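Local structure of N-acetyl-beta-D glucosaminidase (Rhizomucor miehei CAU432, 4ZM6) at residues M233-F238 with P248-D253; E366-V371 with E500-A505; I752-D757 with R809-G814. The protein is a multi-domain fungal enzyme that probably hydrolyses terminal N-acetylglucosamine residues and, through a GCN5-related region that binds acetyl-CoA, acetylates glucosamine. One frame throughout, in Å; residues are numbered along the deposited sequence.

In the fold
The three contacts follow one another along the chain, each closing before the next opens, without touching. Interaction 1 belongs to the glycoside hydrolase family 3 N-terminal domain, where the loop after strand 227-230 meets the start of helix 251-258. Interaction 2, its centre about 38 Å away, joins the end of helix 357-368 to the start of helix 503-513, the Tyr368 side chain about 13 Å from bound acetyl-CoA. Interaction 3 joins strand 751-756 to helix 811-825 in the C-terminal N-acetyltransferase region, its centre about 71 Å and about 62 Å from those of interactions 1 and 2. It lies across the chain's centre from both, so the contacts belong to separately packed regions of a multi-domain enzyme.

Interaction 1. Residues M233-F238 with P248-D253; sequences MLLPHF and PEIVRD
Leu235 and Phe238 pack against Ile250 in a small apolar contact, with no polar bond between the two segments, in the family 3 hydrolase domain, where the loop after strand 227-230 comes back against the start of helix 251-258. The methyl at the end of Ile250 does most of the touching. Its CD1 lies 3.5 Å from Leu235 CD1 and 3.7 Å from Phe238 CB, and it also approaches CG and CD2 of the phenylalanine ring at an oblique angle. Both chi torsions of Ile250 are near -60°, which carries CD1 across to the loop although the CB bond itself is not aimed there. The isoleucine meets Leu235 and Phe238 each at about a right angle.

Beside this apolar group, Glu249 sets its CB and CG against the carbonyl of Phe238, with CG 3.4 Å from the Phe238 O. The chain bends at chi2 (88°), which keeps the carboxylate beside the loop, and OE2 is hydrogen-bonded to Asn239 ND2, just beyond the loop segment. Strand 227-230 followed by helix 251-258 is a beta-alpha step of the hydrolase domain, whose sequence family belongs to the TIM-barrel clan, and the contact lies within the long connection between them. The loop is folded on itself by a backbone bond from Phe238 N to Leu235 O (2.8 Å), and this turn presents both apolar residues to Ile250. Helix 202-207 flanks the group through Leu205, which touches Leu235 and Phe238, while Phe181 of strand 178-181 packs on Ile250.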
# COMPACT_ATOMS: atom_id res chain seq x y z
N MET A 233 28.13 -4.91 -4.06
CA MET A 233 28.15 -3.55 -3.52
C MET A 233 28.40 -3.55 -2.01
O MET A 233 27.99 -4.47 -1.30
CB MET A 233 26.85 -2.80 -3.86
CG MET A 233 25.59 -3.65 -3.84
SD MET A 233 24.36 -3.06 -5.03
CE MET A 233 23.71 -4.61 -5.63
N LEU A 234 29.12 -2.53 -1.55
CA LEU A 234 29.52 -2.41 -0.16
C LEU A 234 28.43 -1.66 0.61
O LEU A 234 28.05 -0.55 0.23
CB LEU A 234 30.86 -1.68 -0.05
CG LEU A 234 31.77 -1.92 1.16
CD1 LEU A 234 31.12 -1.45 2.45
CD2 LEU A 234 32.18 -3.38 1.28
N LEU A 235 27.94 -2.28 1.68
CA LEU A 235 26.90 -1.69 2.52
C LEU A 235 27.41 -1.57 3.96
O LEU A 235 27.23 -2.49 4.76
CB LEU A 235 25.63 -2.55 2.45
CG LEU A 235 24.90 -2.47 1.11
CD1 LEU A 235 24.60 -3.84 0.54
CD2 LEU A 235 23.63 -1.63 1.22
N PRO A 236 28.06 -0.43 4.28
CA PRO A 236 28.70 -0.23 5.58
C PRO A 236 27.81 -0.47 6.80
O PRO A 236 28.29 -0.98 7.81
CB PRO A 236 29.15 1.23 5.52
CG PRO A 236 29.37 1.49 4.07
CD PRO A 236 28.28 0.72 3.38
N HIS A 237 26.53 -0.11 6.70
CA HIS A 237 25.58 -0.34 7.80
C HIS A 237 25.23 -1.82 8.02
O HIS A 237 24.60 -2.15 9.02
CB HIS A 237 24.29 0.45 7.58
CG HIS A 237 24.44 1.93 7.72
ND1 HIS A 237 24.53 2.78 6.63
CD2 HIS A 237 24.50 2.72 8.81
CE1 HIS A 237 24.64 4.02 7.05
NE2 HIS A 237 24.63 4.02 8.37
N PHE A 238 25.64 -2.69 7.10
CA PHE A 238 25.41 -4.14 7.22
C PHE A 238 26.74 -4.89 7.37
O PHE A 238 26.91 -5.67 8.30
CB PHE A 238 24.67 -4.67 5.99
CG PHE A 238 23.28 -4.12 5.83
CD1 PHE A 238 23.08 -2.83 5.34
CD2 PHE A 238 22.17 -4.89 6.16
CE1 PHE A 238 21.80 -2.32 5.19
CE2 PHE A 238 20.89 -4.38 6.01
CZ PHE A 238 20.71 -3.10 5.53
N PRO A 248 27.18 -12.45 4.78
CA PRO A 248 25.99 -13.13 5.29
C PRO A 248 24.92 -12.18 5.84
O PRO A 248 23.76 -12.57 5.96
CB PRO A 248 26.54 -14.02 6.40
CG PRO A 248 27.74 -13.30 6.89
CD PRO A 248 28.34 -12.65 5.67
N GLU A 249 25.30 -10.95 6.16
CA GLU A 249 24.36 -9.94 6.63
C GLU A 249 23.37 -9.55 5.53
O GLU A 249 22.23 -9.16 5.81
CB GLU A 249 25.09 -8.68 7.12
CG GLU A 249 25.94 -8.88 8.37
CD GLU A 249 27.35 -9.34 8.08
OE1 GLU A 249 28.17 -9.33 9.02
OE2 GLU A 249 27.65 -9.72 6.92
N ILE A 250 23.81 -9.66 4.28
CA ILE A 250 22.97 -9.34 3.12
C ILE A 250 22.25 -10.58 2.60
O ILE A 250 21.05 -10.54 2.34
CB ILE A 250 23.82 -8.74 1.99
CG1 ILE A 250 24.51 -7.45 2.45
CG2 ILE A 250 22.98 -8.51 0.74
CD1 ILE A 250 23.58 -6.33 2.85
N VAL A 251 22.97 -11.68 2.44
CA VAL A 251 22.41 -12.87 1.81
C VAL A 251 21.52 -13.65 2.78
O VAL A 251 20.32 -13.79 2.54
CB VAL A 251 23.51 -13.79 1.24
CG1 VAL A 251 22.90 -15.03 0.60
CG2 VAL A 251 24.35 -13.02 0.23
N ARG A 252 22.08 -14.16 3.88
CA ARG A 252 21.33 -14.99 4.82
C ARG A 252 20.34 -14.16 5.64
O ARG A 252 19.13 -14.42 5.62
CB ARG A 252 22.27 -15.74 5.77
N ASP A 253 20.86 -13.16 6.34
CA ASP A 253 20.08 -12.37 7.29
C ASP A 253 18.93 -11.60 6.64
O ASP A 253 17.87 -11.46 7.24
CB ASP A 253 20.98 -11.39 8.04
CG ASP A 253 22.00 -12.09 8.92
OD1 ASP A 253 22.02 -13.34 8.93
OD2 ASP A 253 22.78 -11.38 9.59

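Interaction 2. Residues E366-V371 with E500-A505; sequences ELYDRV and EYTPPA
Tyr368 meets Glu500 through its hydroxyl and Pro504 through its ring. Its OH donates to Glu500 OE1 at 2.5 Å, reaching that oxygen from above the carboxylate, 37° out of its plane. The carboxylate sits at the edge of the ring, their planes 77° apart. Over one ring face lies Pro504, whose CB is 3.9 Å from the ring centroid, a CH-pi contact displaced toward the CD2-CE2 side. On the same face, Ala505 comes nearer the CD1-CE1 side, its CB 4.0 Å from Tyr368 CE1.

The next shell fixes the carboxylate. Thr502 OG1 donates to the same Glu500 OE1 at 2.6 Å, onto that oxygen's anti lone pair, the one pointing away from OE2, and OE2 accepts from the backbone N of Gly98. Glu500 reaches the tyrosine with CG between its backbone N and carbonyl carbon (chi1 61°) and an extended chain beyond. Thr502 is the N-cap residue of helix 503-513, and Pro504 and Ala505 belong to its first turn, which therefore provides the apolar bed for the ring. Ala508 of the same helix and Pro97 also touch Tyr368. The ring thus ties the end of helix 357-368 to the start of helix 503-513.

Two hydroxyl donors on one buried carboxylate oxygen, with an amide N-H on the other, would be expected to stabilise Glu500 as the anion.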
# COMPACT_ATOMS: atom_id res chain seq x y z
N GLU A 366 5.43 -2.10 -33.61
CA GLU A 366 4.27 -1.57 -32.88
C GLU A 366 4.66 -0.92 -31.56
O GLU A 366 4.16 0.15 -31.22
CB GLU A 366 3.24 -2.67 -32.64
CG GLU A 366 2.44 -3.04 -33.88
CD GLU A 366 1.64 -4.33 -33.74
OE1 GLU A 366 1.84 -5.09 -32.76
OE2 GLU A 366 0.80 -4.59 -34.63
N LEU A 367 5.54 -1.57 -30.80
CA LEU A 367 5.94 -1.05 -29.50
C LEU A 367 6.82 0.18 -29.64
O LEU A 367 6.54 1.19 -28.99
CB LEU A 367 6.67 -2.11 -28.67
CG LEU A 367 5.82 -3.27 -28.14
CD1 LEU A 367 6.65 -4.11 -27.17
CD2 LEU A 367 4.54 -2.77 -27.47
N TYR A 368 7.85 0.10 -30.47
CA TYR A 368 8.84 1.19 -30.56
C TYR A 368 8.24 2.53 -30.98
O TYR A 368 8.78 3.56 -30.63
CB TYR A 368 10.02 0.80 -31.45
CG TYR A 368 11.09 -0.01 -30.73
CD1 TYR A 368 11.92 0.58 -29.79
CD2 TYR A 368 11.26 -1.36 -31.00
CE1 TYR A 368 12.89 -0.16 -29.13
CE2 TYR A 368 12.23 -2.11 -30.35
CZ TYR A 368 13.05 -1.50 -29.41
OH TYR A 368 14.02 -2.23 -28.76
N ASP A 369 7.12 2.51 -31.71
CA ASP A 369 6.40 3.75 -32.04
C ASP A 369 5.82 4.46 -30.80
O ASP A 369 5.44 5.64 -30.87
CB ASP A 369 5.25 3.47 -33.01
CG ASP A 369 5.73 3.15 -34.41
OD1 ASP A 369 6.94 3.27 -34.69
OD2 ASP A 369 4.88 2.79 -35.25
N ARG A 370 5.74 3.74 -29.69
CA ARG A 370 5.21 4.27 -28.44
C ARG A 370 6.32 4.54 -27.40
O ARG A 370 6.02 4.81 -26.24
CB ARG A 370 4.20 3.27 -27.85
CG ARG A 370 3.11 2.80 -28.81
CD ARG A 370 2.36 1.58 -28.29
NE ARG A 370 1.71 1.80 -26.99
CZ ARG A 370 1.28 0.84 -26.17
NH1 ARG A 370 1.45 -0.45 -26.47
NH2 ARG A 370 0.70 1.17 -25.01
N VAL A 371 7.59 4.45 -27.82
CA VAL A 371 8.73 4.54 -26.89
C VAL A 371 9.37 5.94 -26.77
O VAL A 371 9.36 6.51 -25.68
CB VAL A 371 9.82 3.49 -27.23
CG1 VAL A 371 11.13 3.79 -26.52
CG2 VAL A 371 9.32 2.09 -26.86
N GLU A 500 17.55 3.91 -25.78
CA GLU A 500 18.44 2.85 -26.26
C GLU A 500 18.86 3.13 -27.69
O GLU A 500 18.13 3.79 -28.44
CB GLU A 500 17.79 1.46 -26.17
CG GLU A 500 16.53 1.30 -27.00
CD GLU A 500 15.85 -0.04 -26.75
OE1 GLU A 500 15.88 -0.90 -27.66
OE2 GLU A 500 15.31 -0.22 -25.64
N TYR A 501 20.02 2.61 -28.08
CA TYR A 501 20.59 2.89 -29.40
C TYR A 501 20.38 1.75 -30.40
O TYR A 501 21.12 1.64 -31.38
CB TYR A 501 22.08 3.25 -29.30
CG TYR A 501 22.93 2.28 -28.50
CD1 TYR A 501 22.96 0.92 -28.81
CD2 TYR A 501 23.72 2.73 -27.46
CE1 TYR A 501 23.75 0.04 -28.08
CE2 TYR A 501 24.51 1.86 -26.73
CZ TYR A 501 24.52 0.51 -27.04
OH TYR A 501 25.30 -0.35 -26.32
N THR A 502 19.36 0.93 -30.16
CA THR A 502 18.99 -0.14 -31.08
C THR A 502 18.44 0.45 -32.39
O THR A 502 17.90 1.56 -32.40
CB THR A 502 17.94 -1.07 -30.44
OG1 THR A 502 16.78 -0.31 -30.06
CG2 THR A 502 18.52 -1.77 -29.21
N PRO A 503 18.59 -0.28 -33.51
CA PRO A 503 18.05 0.21 -34.80
C PRO A 503 16.56 0.60 -34.79
O PRO A 503 16.21 1.64 -35.35
CB PRO A 503 18.31 -0.96 -35.76
CG PRO A 503 19.41 -1.75 -35.15
CD PRO A 503 19.35 -1.54 -33.66
N PRO A 504 15.69 -0.22 -34.19
CA PRO A 504 14.29 0.22 -34.15
C PRO A 504 14.00 1.43 -33.25
O PRO A 504 13.06 2.19 -33.53
CB PRO A 504 13.54 -1.02 -33.65
CG PRO A 504 14.57 -1.88 -33.00
CD PRO A 504 15.84 -1.61 -33.73
N ALA A 505 14.79 1.63 -32.20
CA ALA A 505 14.65 2.82 -31.37
C ALA A 505 15.05 4.07 -32.16
O ALA A 505 14.43 5.13 -32.02
CB ALA A 505 15.48 2.70 -30.10

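Interaction 3. Residues I752-D757 with R809-G814; sequences IVARQD and RGIGIG. With SO4 (sulfate ion), chain D.
Ala754 and Ile811 make the apolar part of this contact: the alanine CB on strand 751-756 lies 4.3 Å from Ile811 CG2 in the first turn of helix 811-825. With CG1 anti to the carbonyl carbon (chi1 -68°), the CG2 branch falls anti to the backbone N and is the one facing Ala754. The isoleucine side chain also packs on Ile764 and Ala765 of the adjacent strand and on Ile711.

The polar part lies at the end of the strand. The amide end of Gln756 comes up to the edge of the Arg809 guanidinium, the two flat groups only 22° from coplanar while their chains cross at about a right angle. A bend at chi3 (64°) brings the guanidinium to the strand end, and Arg809 has salt bridges to Glu806 and Glu709.

On the helix side, a sulfate ion, probably from the crystallisation liquor, rests at the helix start. Ile811 N donates a weak hydrogen bond (3.4 Å) to sulfate O1, and Gly808 N also bonds to the ion.

Backbone amides gathered round an anion at a glycine-rich helix start, against a central sheet, recall the pyrophosphate-binding loop of the GNAT fold, consistent with the N-acetyltransferase family of this region.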
# COMPACT_ATOMS: atom_id res chain seq x y z
N ILE A 752 -35.10 -26.84 -10.03
CA ILE A 752 -35.92 -27.95 -10.51
C ILE A 752 -35.05 -29.18 -10.71
O ILE A 752 -33.93 -29.08 -11.20
CB ILE A 752 -36.59 -27.60 -11.85
CG1 ILE A 752 -37.38 -26.30 -11.72
CG2 ILE A 752 -37.49 -28.74 -12.31
CD1 ILE A 752 -38.39 -26.30 -10.58
N VAL A 753 -35.59 -30.33 -10.35
CA VAL A 753 -34.91 -31.60 -10.56
C VAL A 753 -35.87 -32.56 -11.23
O VAL A 753 -37.09 -32.45 -11.07
CB VAL A 753 -34.43 -32.22 -9.23
CG1 VAL A 753 -33.27 -31.42 -8.66
CG2 VAL A 753 -35.57 -32.32 -8.22
N ALA A 754 -35.31 -33.49 -11.99
CA ALA A 754 -36.03 -34.66 -12.48
C ALA A 754 -35.71 -35.82 -11.54
O ALA A 754 -34.56 -35.99 -11.14
CB ALA A 754 -35.61 -34.99 -13.90
N ARG A 755 -36.74 -36.59 -11.18
CA ARG A 755 -36.59 -37.78 -10.34
C ARG A 755 -37.20 -39.00 -11.01
O ARG A 755 -38.11 -38.88 -11.84
CB ARG A 755 -37.25 -37.59 -8.98
CG ARG A 755 -36.56 -36.58 -8.08
CD ARG A 755 -37.28 -36.45 -6.75
NE ARG A 755 -36.34 -36.46 -5.62
CZ ARG A 755 -36.02 -35.42 -4.85
NH1 ARG A 755 -35.15 -35.59 -3.87
NH2 ARG A 755 -36.56 -34.22 -5.05
N GLN A 756 -36.72 -40.18 -10.64
CA GLN A 756 -37.26 -41.42 -11.19
C GLN A 756 -38.57 -41.74 -10.49
O GLN A 756 -38.65 -41.70 -9.26
CB GLN A 756 -36.27 -42.58 -10.99
CG GLN A 756 -36.69 -43.88 -11.67
CD GLN A 756 -36.96 -43.70 -13.16
OE1 GLN A 756 -38.04 -44.03 -13.66
NE2 GLN A 756 -35.98 -43.17 -13.87
N ASP A 757 -39.60 -42.04 -11.28
CA ASP A 757 -40.91 -42.49 -10.78
C ASP A 757 -41.73 -41.38 -10.13
O ASP A 757 -42.79 -41.02 -10.64
CB ASP A 757 -40.77 -43.67 -9.79
CG ASP A 757 -39.98 -44.82 -10.37
OD1 ASP A 757 -40.14 -45.12 -11.57
OD2 ASP A 757 -39.20 -45.43 -9.61
N ARG A 809 -32.50 -40.94 -22.79
CA ARG A 809 -33.89 -41.24 -22.48
C ARG A 809 -34.81 -40.06 -22.81
O ARG A 809 -36.01 -40.13 -22.57
CB ARG A 809 -34.04 -41.60 -21.00
CG ARG A 809 -33.16 -42.75 -20.55
CD ARG A 809 -33.17 -42.91 -19.04
NE ARG A 809 -34.50 -43.26 -18.54
CZ ARG A 809 -34.90 -43.12 -17.28
NH1 ARG A 809 -34.08 -42.62 -16.36
NH2 ARG A 809 -36.14 -43.47 -16.95
N GLY A 810 -34.23 -38.99 -23.34
CA GLY A 810 -34.98 -37.79 -23.71
C GLY A 810 -35.28 -36.86 -22.54
O GLY A 810 -36.08 -35.93 -22.68
N ILE A 811 -34.62 -37.10 -21.41
CA ILE A 811 -34.86 -36.34 -20.18
C ILE A 811 -34.47 -34.87 -20.32
O ILE A 811 -35.25 -33.98 -19.98
CB ILE A 811 -34.11 -36.94 -18.98
CG1 ILE A 811 -34.70 -38.31 -18.62
CG2 ILE A 811 -34.17 -36.01 -17.77
CD1 ILE A 811 -33.93 -39.08 -17.57
N GLY A 812 -33.25 -34.63 -20.81
CA GLY A 812 -32.75 -33.28 -20.99
C GLY A 812 -33.72 -32.37 -21.72
O GLY A 812 -33.95 -31.24 -21.30
N ILE A 813 -34.32 -32.88 -22.79
CA ILE A 813 -35.26 -32.09 -23.59
C ILE A 813 -36.57 -31.98 -22.82
O ILE A 813 -37.28 -30.97 -22.91
CB ILE A 813 -35.52 -32.69 -24.99
CG1 ILE A 813 -34.23 -33.25 -25.62
CG2 ILE A 813 -36.13 -31.63 -25.91
CD1 ILE A 813 -34.08 -34.76 -25.56
N GLY A 814 -36.89 -33.04 -22.06
CA GLY A 814 -38.05 -33.05 -21.19
C GLY A 814 -38.00 -31.97 -20.13
O GLY A 814 -38.89 -31.12 -20.04
S SO4 D . -30.62 -36.82 -23.01
O1 SO4 D . -31.28 -37.61 -21.95
O2 SO4 D . -29.98 -37.75 -23.96
O3 SO4 D . -29.57 -35.95 -22.42
O4 SO4 D . -31.62 -36.00 -23.73